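Local atomic coordinates of D-glycerate 3-kinase (Cryptococcus neoformans var. grubii serotype A, PDB entry 6CKG), a protein that probably transfers a phosphate from ATP to the 3-hydroxyl of D-glycerate. Residues P218-N232 and I288-D300. Sequence-based numbering, arbitrary orientation.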
# COMPACT_ATOMS: atom_id res chain seq x y z
N PRO A 218 0.79 12.34 19.21
CA PRO A 218 1.44 11.66 18.08
C PRO A 218 1.87 10.25 18.47
O PRO A 218 2.50 10.04 19.51
CB PRO A 218 2.64 12.56 17.75
CG PRO A 218 2.26 13.92 18.32
CD PRO A 218 1.48 13.59 19.57
N THR A 219 1.50 9.27 17.65
CA THR A 219 1.72 7.88 18.04
C THR A 219 3.20 7.50 18.04
O THR A 219 3.56 6.51 18.68
CB THR A 219 0.95 6.93 17.14
OG1 THR A 219 1.42 7.06 15.80
CG2 THR A 219 -0.54 7.26 17.19
N ILE A 220 4.07 8.25 17.35
CA ILE A 220 5.48 7.89 17.39
C ILE A 220 6.00 7.98 18.82
O ILE A 220 6.94 7.26 19.18
CB ILE A 220 6.33 8.77 16.44
CG1 ILE A 220 6.19 10.25 16.77
CG2 ILE A 220 5.95 8.49 14.98
CD1 ILE A 220 7.13 11.15 15.94
N LEU A 221 5.39 8.82 19.66
CA LEU A 221 5.81 8.92 21.06
C LEU A 221 5.48 7.67 21.86
O LEU A 221 5.94 7.55 22.99
CB LEU A 221 5.16 10.13 21.74
CG LEU A 221 5.55 11.52 21.19
CD1 LEU A 221 4.88 12.61 22.00
CD2 LEU A 221 7.06 11.71 21.22
N LEU A 222 4.69 6.74 21.30
CA LEU A 222 4.45 5.47 21.98
C LEU A 222 5.63 4.52 21.86
O LEU A 222 5.64 3.49 22.54
CB LEU A 222 3.19 4.80 21.42
CG LEU A 222 1.85 5.50 21.63
CD1 LEU A 222 0.80 4.90 20.71
CD2 LEU A 222 1.41 5.41 23.09
N TYR A 223 6.62 4.84 21.04
CA TYR A 223 7.67 3.90 20.68
C TYR A 223 9.04 4.51 20.95
O TYR A 223 9.21 5.73 20.92
CB TYR A 223 7.52 3.50 19.19
CG TYR A 223 6.20 2.81 18.94
CD1 TYR A 223 6.02 1.47 19.28
CD2 TYR A 223 5.12 3.51 18.41
CE1 TYR A 223 4.80 0.84 19.09
CE2 TYR A 223 3.90 2.88 18.21
CZ TYR A 223 3.75 1.56 18.54
OH TYR A 223 2.53 0.96 18.33
N SER A 224 10.02 3.64 21.20
CA SER A 224 11.38 4.11 21.38
C SER A 224 11.95 4.59 20.05
O SER A 224 11.51 4.19 18.97
CB SER A 224 12.27 3.00 21.93
OG SER A 224 12.40 1.97 20.95
N ARG A 225 12.97 5.45 20.15
CA ARG A 225 13.69 5.90 18.97
C ARG A 225 14.31 4.72 18.22
O ARG A 225 14.29 4.69 16.98
CB ARG A 225 14.76 6.94 19.39
CG ARG A 225 14.15 8.31 19.79
CD ARG A 225 15.16 9.32 20.41
NE ARG A 225 16.41 9.27 19.69
CZ ARG A 225 17.51 8.70 20.15
NH1 ARG A 225 18.60 8.67 19.40
NH2 ARG A 225 17.53 8.17 21.38
N SER A 226 14.82 3.71 18.93
CA SER A 226 15.41 2.57 18.23
C SER A 226 14.36 1.75 17.48
O SER A 226 14.61 1.26 16.38
CB SER A 226 16.20 1.69 19.20
OG SER A 226 15.33 1.06 20.12
N THR A 227 13.16 1.60 18.06
CA THR A 227 12.10 0.91 17.34
C THR A 227 11.77 1.63 16.04
O THR A 227 11.63 1.00 14.98
CB THR A 227 10.85 0.77 18.21
OG1 THR A 227 11.04 -0.26 19.18
CG2 THR A 227 9.60 0.42 17.34
N LEU A 228 11.66 2.96 16.09
CA LEU A 228 11.29 3.71 14.90
C LEU A 228 12.42 3.69 13.86
O LEU A 228 12.15 3.60 12.66
CB LEU A 228 10.92 5.15 15.27
CG LEU A 228 9.73 5.31 16.21
CD1 LEU A 228 9.59 6.75 16.69
CD2 LEU A 228 8.44 4.83 15.56
N HIS A 229 13.67 3.77 14.31
CA HIS A 229 14.80 3.71 13.37
C HIS A 229 14.82 2.38 12.62
O HIS A 229 15.17 2.35 11.43
CB HIS A 229 16.11 3.92 14.12
CG HIS A 229 16.47 5.36 14.37
ND1 HIS A 229 16.65 6.27 13.35
CD2 HIS A 229 16.73 6.04 15.52
CE1 HIS A 229 16.98 7.45 13.86
NE2 HIS A 229 17.04 7.33 15.17
N SER A 230 14.48 1.28 13.31
CA SER A 230 14.44 -0.04 12.67
C SER A 230 13.43 -0.07 11.53
O SER A 230 13.72 -0.56 10.44
CB SER A 230 14.13 -1.12 13.69
OG SER A 230 15.12 -1.17 14.71
N ILE A 231 12.21 0.43 11.78
CA ILE A 231 11.22 0.46 10.70
C ILE A 231 11.72 1.32 9.55
O ILE A 231 11.56 0.97 8.37
CB ILE A 231 9.86 0.95 11.23
CG1 ILE A 231 9.41 0.09 12.41
CG2 ILE A 231 8.81 0.96 10.10
CD1 ILE A 231 9.28 -1.41 12.08
N ASN A 232 12.32 2.47 9.87
CA ASN A 232 12.89 3.36 8.86
C ASN A 232 13.93 2.64 8.01
O ASN A 232 13.92 2.74 6.78
CB ASN A 232 13.54 4.58 9.56
CG ASN A 232 13.98 5.67 8.59
OD1 ASN A 232 13.25 6.03 7.68
ND2 ASN A 232 15.19 6.20 8.80
N ILE A 288 -4.43 0.08 15.23
CA ILE A 288 -4.13 1.22 14.38
C ILE A 288 -2.93 1.99 14.94
O ILE A 288 -2.19 2.62 14.18
CB ILE A 288 -5.38 2.11 14.23
CG1 ILE A 288 -6.37 1.48 13.23
CG2 ILE A 288 -5.03 3.52 13.76
CD1 ILE A 288 -5.83 1.35 11.79
N ASN A 289 -2.70 1.91 16.25
CA ASN A 289 -1.53 2.56 16.83
C ASN A 289 -0.23 1.94 16.34
O ASN A 289 0.82 2.60 16.43
CB ASN A 289 -1.59 2.50 18.36
CG ASN A 289 -2.58 3.49 18.94
OD1 ASN A 289 -2.96 4.45 18.29
ND2 ASN A 289 -2.99 3.25 20.18
N ARG A 290 -0.25 0.71 15.83
CA ARG A 290 0.94 0.13 15.22
C ARG A 290 1.20 0.69 13.82
O ARG A 290 2.36 0.74 13.39
CB ARG A 290 0.83 -1.40 15.16
CG ARG A 290 1.08 -2.13 16.51
CD ARG A 290 1.04 -3.69 16.43
NE ARG A 290 2.20 -4.28 15.74
CZ ARG A 290 2.16 -4.82 14.52
NH1 ARG A 290 3.26 -5.32 13.97
NH2 ARG A 290 1.02 -4.87 13.85
N TYR A 291 0.16 1.10 13.08
CA TYR A 291 0.33 1.66 11.74
C TYR A 291 0.56 3.16 11.74
O TYR A 291 1.30 3.66 10.88
CB TYR A 291 -0.89 1.35 10.87
CG TYR A 291 -1.03 -0.12 10.54
CD1 TYR A 291 -1.59 -1.02 11.45
CD2 TYR A 291 -0.58 -0.61 9.32
CE1 TYR A 291 -1.71 -2.36 11.15
CE2 TYR A 291 -0.69 -1.96 9.01
CZ TYR A 291 -1.26 -2.82 9.93
OH TYR A 291 -1.36 -4.15 9.61
N MET A 292 -0.08 3.89 12.65
CA MET A 292 -0.01 5.35 12.65
C MET A 292 1.40 5.94 12.66
O MET A 292 1.61 6.97 12.02
CB MET A 292 -0.81 5.91 13.84
CG MET A 292 -2.22 6.34 13.49
SD MET A 292 -2.28 7.64 12.24
CE MET A 292 -3.28 6.80 11.02
N PRO A 293 2.40 5.37 13.37
CA PRO A 293 3.75 5.96 13.28
C PRO A 293 4.29 5.97 11.87
O PRO A 293 5.03 6.89 11.50
CB PRO A 293 4.60 5.07 14.20
CG PRO A 293 3.65 4.30 15.01
CD PRO A 293 2.37 4.21 14.28
N SER A 294 3.91 4.98 11.05
CA SER A 294 4.38 4.96 9.67
C SER A 294 3.75 6.07 8.85
O SER A 294 4.42 6.68 8.01
CB SER A 294 4.10 3.60 9.03
OG SER A 294 5.04 2.63 9.47
N TYR A 295 2.45 6.32 9.04
CA TYR A 295 1.80 7.47 8.41
C TYR A 295 2.48 8.77 8.84
O TYR A 295 2.77 9.63 8.00
CB TYR A 295 0.32 7.52 8.77
CG TYR A 295 -0.56 6.45 8.14
CD1 TYR A 295 -1.05 6.59 6.85
CD2 TYR A 295 -0.93 5.32 8.86
CE1 TYR A 295 -1.86 5.62 6.27
CE2 TYR A 295 -1.74 4.34 8.29
CZ TYR A 295 -2.20 4.49 7.00
OH TYR A 295 -3.01 3.52 6.46
N GLU A 296 2.73 8.92 10.14
CA GLU A 296 3.31 10.16 10.66
C GLU A 296 4.69 10.43 10.08
O GLU A 296 5.01 11.56 9.71
CB GLU A 296 3.36 10.12 12.19
CG GLU A 296 1.98 10.09 12.85
CD GLU A 296 2.05 9.91 14.36
OE1 GLU A 296 3.14 10.08 14.93
OE2 GLU A 296 1.01 9.62 14.98
N LEU A 297 5.54 9.39 10.01
CA LEU A 297 6.94 9.56 9.64
C LEU A 297 7.20 9.51 8.14
O LEU A 297 8.10 10.21 7.65
CB LEU A 297 7.79 8.49 10.31
CG LEU A 297 7.93 8.57 11.82
CD1 LEU A 297 8.81 7.43 12.29
CD2 LEU A 297 8.54 9.91 12.22
N PHE A 298 6.50 8.65 7.40
CA PHE A 298 6.95 8.25 6.07
C PHE A 298 5.99 8.60 4.94
O PHE A 298 6.36 8.44 3.77
CB PHE A 298 7.17 6.72 6.02
CG PHE A 298 8.02 6.18 7.13
CD1 PHE A 298 9.24 6.77 7.45
CD2 PHE A 298 7.59 5.08 7.85
CE1 PHE A 298 10.02 6.24 8.48
CE2 PHE A 298 8.35 4.57 8.86
CZ PHE A 298 9.57 5.16 9.19
N GLN A 299 4.77 9.03 5.25
CA GLN A 299 3.79 9.25 4.20
C GLN A 299 4.21 10.35 3.24
O GLN A 299 3.83 10.33 2.06
CB GLN A 299 2.45 9.60 4.84
CG GLN A 299 1.26 9.65 3.92
CD GLN A 299 -0.01 9.90 4.69
OE1 GLN A 299 -1.04 9.28 4.43
NE2 GLN A 299 0.05 10.81 5.65
N ASP A 300 5.00 11.33 3.70
CA ASP A 300 5.36 12.43 2.81
C ASP A 300 6.31 12.01 1.71
O ASP A 300 6.40 12.71 0.69
CB ASP A 300 5.97 13.60 3.60
CG ASP A 300 5.00 14.19 4.60
OD1 ASP A 300 3.85 14.48 4.21
OD2 ASP A 300 5.38 14.34 5.78
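The side chains of Tyr223 and Pro293 cross at about a right angle, Pro293 CG coming obliquely to the tyrosine ring, 3.5 Å from Tyr223 CE2, while Asn289 O sits at the ring edge near its plane and takes a weak hydrogen bond from Tyr223 OH (3.0 Å). Leu297 CB lies over one face of the Phe298 ring, toward its rim; Ile231 CG2 and Asn232 OD1 approach that ring obliquely, the amide oxygen 3.3 Å from Phe298 CE1 while bonded to Leu189 N. The third flat group, the Glu296 carboxylate, grips the 3-10 turn at 219-222. Glu296 OE2 accepts Thr219 N through its syn lone pair (2.7 Å, 155° at the hydrogen) and Thr219 OG1 from above the carboxylate plane; Glu296 OE1 takes Ile220 N at 3.2 Å on its syn side, tilted out of plane. Three bonds from two successive residues thus fix the carboxylate's rotation. Thr219 OG1 stands between its own backbone N and carbonyl carbon (chi1 63°), which sets the hydroxyl beside its amide, over the same oxygen. Beside this polar grip, Ile220 CG2 touches both Pro293 CB and Leu297 CG (3.7 Å to the latter), and Leu228 CD2 reaches both residues more loosely. Pro293, lacking an amide hydrogen, lies at its helix kink. Helix segments 225-232 and 288-298 cross at -69°, axes 11.3 Å apart. Helix 191-204 packs against Leu221, His229 and Asn232, helix 258-273 against Thr219 and Met292, and Tyr295 reaches strand 48-53, central in the 2-3-1-4-5 parallel core characteristic of P-loop kinases.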